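Local coordinates for SusD superfamily protein (PDB 3NQP) that probably binds glycans at the bacterial outer membrane as a SusD-type surface protein, at residues K194-C205 / A261-R270. Residues are numbered along the deposited sequence; the frame is centred on the assembly and turned at random.
Sequences KKVYWSKAATEC and ANDEIIFAIR. With EDO (1,2-ethanediol), chain G.
Lys-195 runs its side chain across the 261-270 segment and ends in the turn at its start. CB lies near the methyl of Ala-261 and Ile-266 O; CG passes Ile-266 O at 3.6 Å; CD and CE move on to Ile-265 O. With the chain extended beyond CG, NZ arrives nearly in line with the carbonyl of Ile-265 and donates to its O at 2.7 Å. A second bond, from Lys-195 NZ to Asn-262 O at 3.0 Å, comes from above that carbonyl's plane, while Ile-265 N closes the type I turn from the opposite face. A water accepts from NZ of Lys-194 and Lys-195 and donates to Ala-261 O and Asp-263 OD1, linking the ammonium groups to the carboxylate. Lys-195 O accepts a hydrogen bond from Ala-268 N (3.0 Å, 166° at the hydrogen). The loop leading into helix 200-216, part of the helical SusD-type scaffold, packs on strand 265-269, which pairs antiparallel with 377-381, a classic bulge setting Ile-266 and Phe-267 opposite Tyr-380. Trp-198 presents its edge to one face of Phe-267, planes at 60°, Trp-198 CE3 3.9 Å from Phe-267 CD2; Leu-35 of helix 21-37 touches Phe-267. Ile-266 CG2 rests against Ala-201 CB and Cys-205 SG. Both Val-196 methyls lie on one face of the Arg-270 guanidinium, CG1 off toward its rim, 3.3 Å from Arg-270 NH2, while NE salt-bridges Asp-376.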
ATOM      1  N   LYS A 194      -3.838   1.986 -20.144  1.00 23.03           N
ATOM      2  CA  LYS A 194      -2.412   2.023 -19.841  1.00 18.73           C
ATOM      3  C   LYS A 194      -2.218   2.066 -18.309  1.00 15.24           C
ATOM      4  O   LYS A 194      -2.901   2.799 -17.600  1.00 15.57           O
ATOM      5  CB  LYS A 194      -1.810   3.263 -20.520  1.00 20.91           C
ATOM      6  CG  LYS A 194      -0.307   3.386 -20.366  1.00 23.53           C
ATOM      7  CD  LYS A 194       0.199   4.754 -20.893  1.00 28.75           C
ATOM      8  CE  LYS A 194       1.751   4.748 -20.937  1.00 35.80           C
ATOM      9  NZ  LYS A 194       2.294   6.075 -21.388  1.00 41.65           N
ATOM     10  N   LYS A 195      -1.325   1.227 -17.819  1.00 14.61           N
ATOM     11  CA  LYS A 195      -0.970   1.153 -16.415  1.00 15.53           C
ATOM     12  C   LYS A 195      -2.089   0.751 -15.457  1.00 16.21           C
ATOM     13  O   LYS A 195      -1.894   0.802 -14.276  1.00 17.13           O
ATOM     14  CB  LYS A 195      -0.247   2.437 -16.007  1.00 13.14           C
ATOM     15  CG  LYS A 195       1.169   2.448 -16.656  1.00 18.45           C
ATOM     16  CD  LYS A 195       1.862   3.772 -16.603  1.00 18.53           C
ATOM     17  CE  LYS A 195       3.277   3.713 -17.155  1.00 13.33           C
ATOM     18  NZ  LYS A 195       4.103   4.898 -16.695  1.00 13.98           N
ATOM     19  N   VAL A 196      -3.238   0.320 -15.977  1.00 16.26           N
ATOM     20  CA  VAL A 196      -4.297  -0.219 -15.118  1.00 16.69           C
ATOM     21  C   VAL A 196      -4.643  -1.693 -15.346  1.00 17.60           C
ATOM     22  O   VAL A 196      -5.593  -2.214 -14.760  1.00 16.35           O
ATOM     23  CB  VAL A 196      -5.536   0.678 -15.173  1.00 19.90           C
ATOM     24  CG1 VAL A 196      -5.130   2.121 -14.599  1.00 12.30           C
ATOM     25  CG2 VAL A 196      -6.175   0.707 -16.635  1.00 14.80           C
ATOM     26  N   TYR A 197      -3.843  -2.342 -16.179  1.00 14.40           N
ATOM     27  CA  TYR A 197      -3.775  -3.801 -16.298  1.00 17.13           C
ATOM     28  C   TYR A 197      -2.392  -4.226 -15.842  1.00 15.56           C
ATOM     29  O   TYR A 197      -1.424  -3.509 -16.034  1.00 15.93           O
ATOM     30  CB  TYR A 197      -4.013  -4.238 -17.746  1.00 17.56           C
ATOM     31  CG  TYR A 197      -5.457  -4.095 -18.129  1.00 16.30           C
ATOM     32  CD1 TYR A 197      -5.971  -2.878 -18.570  1.00 24.87           C
ATOM     33  CD2 TYR A 197      -6.340  -5.172 -17.987  1.00 23.37           C
ATOM     34  CE1 TYR A 197      -7.341  -2.743 -18.903  1.00 27.33           C
ATOM     35  CE2 TYR A 197      -7.674  -5.064 -18.303  1.00 20.42           C
ATOM     36  CZ  TYR A 197      -8.183  -3.836 -18.757  1.00 31.88           C
ATOM     37  OH  TYR A 197      -9.508  -3.718 -19.084  1.00 31.62           O
ATOM     38  N   TRP A 198      -2.299  -5.400 -15.245  1.00 16.28           N
ATOM     39  CA  TRP A 198      -1.029  -5.880 -14.729  1.00 14.28           C
ATOM     40  C   TRP A 198      -0.055  -6.079 -15.876  1.00 14.78           C
ATOM     41  O   TRP A 198      -0.473  -6.361 -17.003  1.00 16.26           O
ATOM     42  CB  TRP A 198      -1.256  -7.179 -13.952  1.00 12.22           C
ATOM     43  CG  TRP A 198      -0.083  -7.600 -13.089  1.00 15.00           C
ATOM     44  CD1 TRP A 198       0.933  -8.409 -13.456  1.00 16.29           C
ATOM     45  CD2 TRP A 198       0.194  -7.188 -11.757  1.00 10.33           C
ATOM     46  NE1 TRP A 198       1.810  -8.571 -12.425  1.00 12.09           N
ATOM     47  CE2 TRP A 198       1.372  -7.839 -11.360  1.00 13.66           C
ATOM     48  CE3 TRP A 198      -0.464  -6.360 -10.836  1.00 11.62           C
ATOM     49  CZ2 TRP A 198       1.911  -7.712 -10.085  1.00 14.26           C
ATOM     50  CZ3 TRP A 198       0.093  -6.222  -9.579  1.00 13.03           C
ATOM     51  CH2 TRP A 198       1.268  -6.872  -9.224  1.00 18.34           C
ATOM     52  N   SER A 199       1.231  -5.862 -15.614  1.00 13.38           N
ATOM     53  CA  SER A 199       2.248  -5.779 -16.665  1.00 12.31           C
ATOM     54  C   SER A 199       3.510  -6.451 -16.173  1.00 15.82           C
ATOM     55  O   SER A 199       3.624  -6.772 -14.988  1.00 15.36           O
ATOM     56  CB  SER A 199       2.563  -4.310 -16.982  1.00 13.37           C
ATOM     57  OG  SER A 199       3.127  -3.641 -15.813  1.00 16.50           O
ATOM     58  N   LYS A 200       4.473  -6.598 -17.069  1.00 15.63           N
ATOM     59  CA  LYS A 200       5.803  -7.130 -16.722  1.00 13.97           C
ATOM     60  C   LYS A 200       6.504  -6.284 -15.660  1.00 13.61           C
ATOM     61  O   LYS A 200       7.062  -6.801 -14.671  1.00 10.57           O
ATOM     62  CB  LYS A 200       6.648  -7.271 -17.973  1.00 14.12           C
ATOM     63  CG  LYS A 200       7.984  -7.971 -17.768  1.00 12.87           C
ATOM     64  CD  LYS A 200       8.810  -7.842 -19.011  1.00 10.21           C
ATOM     65  CE  LYS A 200      10.216  -8.177 -18.740  1.00 15.10           C
ATOM     66  NZ  LYS A 200      11.013  -8.272 -19.932  1.00 12.27           N
ATOM     67  N   ALA A 201       6.469  -4.977 -15.828  1.00 12.05           N
ATOM     68  CA  ALA A 201       7.009  -4.092 -14.806  1.00 12.07           C
ATOM     69  C   ALA A 201       6.395  -4.336 -13.422  1.00 12.62           C
ATOM     70  O   ALA A 201       7.054  -4.275 -12.419  1.00 14.21           O
ATOM     71  CB  ALA A 201       6.813  -2.679 -15.212  1.00 10.45           C
ATOM     72  N   ALA A 202       5.099  -4.550 -13.385  1.00 11.55           N
ATOM     73  CA  ALA A 202       4.403  -4.764 -12.147  1.00 10.54           C
ATOM     74  C   ALA A 202       4.886  -6.043 -11.480  1.00 10.69           C
ATOM     75  O   ALA A 202       5.094  -6.067 -10.238  1.00 10.93           O
ATOM     76  CB  ALA A 202       2.876  -4.801 -12.386  1.00  9.41           C
ATOM     77  N   THR A 203       5.070  -7.100 -12.284  1.00  9.55           N
ATOM     78  CA  THR A 203       5.644  -8.335 -11.769  1.00  9.27           C
ATOM     79  C   THR A 203       7.061  -8.107 -11.225  1.00 11.42           C
ATOM     80  O   THR A 203       7.440  -8.653 -10.155  1.00 11.15           O
ATOM     81  CB  THR A 203       5.638  -9.467 -12.796  1.00  9.76           C
ATOM     82  OG1 THR A 203       4.290  -9.900 -12.990  1.00 14.69           O
ATOM     83  CG2 THR A 203       6.513 -10.701 -12.300  1.00  8.83           C
ATOM     84  N   GLU A 204       7.851  -7.313 -11.927  1.00 11.63           N
ATOM     85  CA  GLU A 204       9.211  -7.007 -11.450  1.00 11.39           C
ATOM     86  C   GLU A 204       9.177  -6.211 -10.113  1.00 10.33           C
ATOM     87  O   GLU A 204       9.994  -6.458  -9.239  1.00 11.29           O
ATOM     88  CB  GLU A 204      10.023  -6.268 -12.500  1.00 12.57           C
ATOM     89  CG  GLU A 204      10.380  -7.134 -13.689  1.00 13.28           C
ATOM     90  CD  GLU A 204      11.702  -6.794 -14.297  1.00 14.85           C
ATOM     91  OE1 GLU A 204      12.703  -7.383 -13.843  1.00 14.66           O
ATOM     92  OE2 GLU A 204      11.744  -5.926 -15.179  1.00 18.53           O
ATOM     93  N   CYS A 205       8.240  -5.265  -9.975  1.00  9.71           N
ATOM     94  CA  CYS A 205       8.047  -4.560  -8.716  1.00 11.40           C
ATOM     95  C   CYS A 205       7.697  -5.521  -7.570  1.00 11.10           C
ATOM     96  O   CYS A 205       8.280  -5.483  -6.497  1.00  8.74           O
ATOM     97  CB  CYS A 205       6.923  -3.532  -8.815  1.00 13.25           C
ATOM     98  SG  CYS A 205       7.437  -2.046  -9.730  1.00 11.38           S
ATOM     99  N   ALA A 261      -2.338   7.481 -15.118  1.00 10.93           N
ATOM    100  CA  ALA A 261      -1.396   6.632 -15.885  1.00 14.62           C
ATOM    101  C   ALA A 261      -0.205   7.427 -16.408  1.00 15.84           C
ATOM    102  O   ALA A 261       0.328   7.164 -17.479  1.00 13.97           O
ATOM    103  CB  ALA A 261      -2.138   5.926 -17.028  1.00 16.93           C
ATOM    104  N   ASN A 262       0.235   8.382 -15.607  1.00 16.22           N
ATOM    105  CA  ASN A 262       1.437   9.180 -15.923  1.00 13.39           C
ATOM    106  C   ASN A 262       2.739   8.394 -15.772  1.00 13.16           C
ATOM    107  O   ASN A 262       2.762   7.236 -15.334  1.00 13.58           O
ATOM    108  CB  ASN A 262       1.450  10.413 -15.054  1.00 14.39           C
ATOM    109  CG  ASN A 262       1.482  10.073 -13.589  1.00 13.96           C
ATOM    110  OD1 ASN A 262       2.512   9.586 -13.098  1.00 13.09           O
ATOM    111  ND2 ASN A 262       0.353  10.321 -12.860  1.00 11.52           N
ATOM    112  N   ASP A 263       3.840   9.026 -16.150  1.00 13.58           N
ATOM    113  CA  ASP A 263       5.133   8.341 -16.288  1.00 15.23           C
ATOM    114  C   ASP A 263       5.759   7.859 -14.956  1.00 13.92           C
ATOM    115  O   ASP A 263       6.698   7.098 -14.970  1.00 12.86           O
ATOM    116  CB  ASP A 263       6.145   9.274 -17.038  1.00 14.54           C
ATOM    117  CG  ASP A 263       5.845   9.387 -18.533  1.00 19.00           C
ATOM    118  OD1 ASP A 263       4.949   8.681 -19.030  1.00 21.22           O
ATOM    119  OD2 ASP A 263       6.517  10.176 -19.196  1.00 19.77           O
ATOM    120  N   GLU A 264       5.265   8.324 -13.818  1.00 14.81           N
ATOM    121  CA  GLU A 264       5.777   7.859 -12.510  1.00 13.29           C
ATOM    122  C   GLU A 264       5.106   6.571 -12.100  1.00 13.51           C
ATOM    123  O   GLU A 264       5.605   5.841 -11.260  1.00 16.13           O
ATOM    124  CB  GLU A 264       5.492   8.931 -11.460  1.00 13.79           C
ATOM    125  CG  GLU A 264       6.091   8.645 -10.102  1.00 14.24           C
ATOM    126  CD  GLU A 264       6.105   9.875  -9.191  1.00 11.02           C
ATOM    127  OE1 GLU A 264       6.414  11.013  -9.670  1.00 14.54           O
ATOM    128  OE2 GLU A 264       5.893   9.702  -7.976  1.00 14.19           O
ATOM    129  N   ILE A 265       3.927   6.302 -12.644  1.00 14.21           N
ATOM    130  CA  ILE A 265       3.136   5.166 -12.214  1.00 11.46           C
ATOM    131  C   ILE A 265       3.559   3.918 -12.970  1.00 12.89           C
ATOM    132  O   ILE A 265       3.822   3.978 -14.162  1.00 14.56           O
ATOM    133  CB  ILE A 265       1.620   5.438 -12.418  1.00 10.37           C
ATOM    134  CG1 ILE A 265       1.123   6.549 -11.440  1.00 10.78           C
ATOM    135  CG2 ILE A 265       0.764   4.160 -12.202  1.00 11.42           C
ATOM    136  CD1 ILE A 265      -0.345   6.918 -11.665  1.00 12.82           C
ATOM    137  N   ILE A 266       3.638   2.797 -12.252  1.00 11.66           N
ATOM    138  CA  ILE A 266       3.901   1.485 -12.820  1.00 12.01           C
ATOM    139  C   ILE A 266       2.573   0.703 -12.936  1.00 11.98           C
ATOM    140  O   ILE A 266       2.192   0.267 -14.016  1.00 12.90           O
ATOM    141  CB  ILE A 266       4.879   0.654 -11.953  1.00 14.99           C
ATOM    142  CG1 ILE A 266       6.318   1.164 -12.074  1.00 21.68           C
ATOM    143  CG2 ILE A 266       4.908  -0.767 -12.441  1.00 16.17           C
ATOM    144  CD1 ILE A 266       6.877   2.000 -10.962  1.00 12.53           C
ATOM    145  N   PHE A 267       1.864   0.567 -11.827  1.00 11.00           N
ATOM    146  CA  PHE A 267       0.553  -0.085 -11.829  1.00 12.99           C
ATOM    147  C   PHE A 267      -0.402   0.586 -10.822  1.00 11.36           C
ATOM    148  O   PHE A 267      -0.033   0.824  -9.661  1.00 11.16           O
ATOM    149  CB  PHE A 267       0.654  -1.607 -11.590  1.00 12.10           C
ATOM    150  CG  PHE A 267      -0.686  -2.238 -11.478  1.00 14.39           C
ATOM    151  CD1 PHE A 267      -1.421  -2.509 -12.608  1.00 16.16           C
ATOM    152  CD2 PHE A 267      -1.232  -2.541 -10.230  1.00 11.98           C
ATOM    153  CE1 PHE A 267      -2.693  -3.062 -12.523  1.00 13.91           C
ATOM    154  CE2 PHE A 267      -2.528  -3.056 -10.140  1.00 13.87           C
ATOM    155  CZ  PHE A 267      -3.245  -3.318 -11.296  1.00 13.08           C
ATOM    156  N   ALA A 268      -1.614   0.925 -11.294  1.00 11.88           N
ATOM    157  CA  ALA A 268      -2.653   1.526 -10.468  1.00 12.50           C
ATOM    158  C   ALA A 268      -3.997   0.826 -10.732  1.00 12.87           C
ATOM    159  O   ALA A 268      -4.210   0.312 -11.834  1.00 15.11           O
ATOM    160  CB  ALA A 268      -2.797   3.038 -10.818  1.00  8.15           C
ATOM    161  N   ILE A 269      -4.865   0.833  -9.706  1.00 11.67           N
ATOM    162  CA  ILE A 269      -6.244   0.408  -9.787  1.00 10.70           C
ATOM    163  C   ILE A 269      -7.094   1.581 -10.320  1.00 12.71           C
ATOM    164  O   ILE A 269      -7.102   2.652  -9.741  1.00  9.00           O
ATOM    165  CB  ILE A 269      -6.777   0.011  -8.398  1.00 11.54           C
ATOM    166  CG1 ILE A 269      -6.025  -1.225  -7.845  1.00 12.99           C
ATOM    167  CG2 ILE A 269      -8.297  -0.195  -8.414  1.00  9.31           C
ATOM    168  CD1 ILE A 269      -6.158  -2.499  -8.680  1.00 11.98           C
ATOM    169  N   ARG A 270      -7.804   1.347 -11.405  1.00 13.22           N
ATOM    170  CA  ARG A 270      -8.679   2.347 -12.057  1.00 13.66           C
ATOM    171  C   ARG A 270     -10.046   2.463 -11.394  1.00 12.18           C
ATOM    172  O   ARG A 270     -10.811   1.492 -11.332  1.00 12.58           O
ATOM    173  CB  ARG A 270      -8.835   1.983 -13.552  1.00 14.05           C
ATOM    174  CG  ARG A 270      -9.741   2.925 -14.416  1.00 17.26           C
ATOM    175  CD  ARG A 270      -9.325   4.417 -14.314  1.00 21.16           C
ATOM    176  NE  ARG A 270      -7.904   4.696 -14.554  1.00 20.81           N
ATOM    177  CZ  ARG A 270      -7.335   4.792 -15.744  1.00 27.76           C
ATOM    178  NH1 ARG A 270      -8.041   4.606 -16.865  1.00 34.21           N
ATOM    179  NH2 ARG A 270      -6.038   5.020 -15.816  1.00 22.38           N
TER
HETATM  180  C1  EDO G1007     -10.448  -0.899 -15.815  1.00 41.99           C
HETATM  181  O1  EDO G1007     -11.677  -0.942 -15.062  1.00 45.18           O
HETATM  182  C2  EDO G1007      -9.600  -2.120 -15.484  1.00 38.78           C
HETATM  183  O2  EDO G1007     -10.308  -3.284 -15.936  1.00 46.66           O
HETATM  184  O   HOH W   1       2.777   6.716 -18.570  1.00 18.75           O
HETATM  185  O   HOH W   2      -5.008   4.568 -18.248  1.00 25.36           O
HETATM  186  O   HOH W   3      -6.591  -1.265 -12.668  1.00 18.55           O
HETATM  187  O   HOH W   4       1.283  -2.095 -14.865  1.00 15.41           O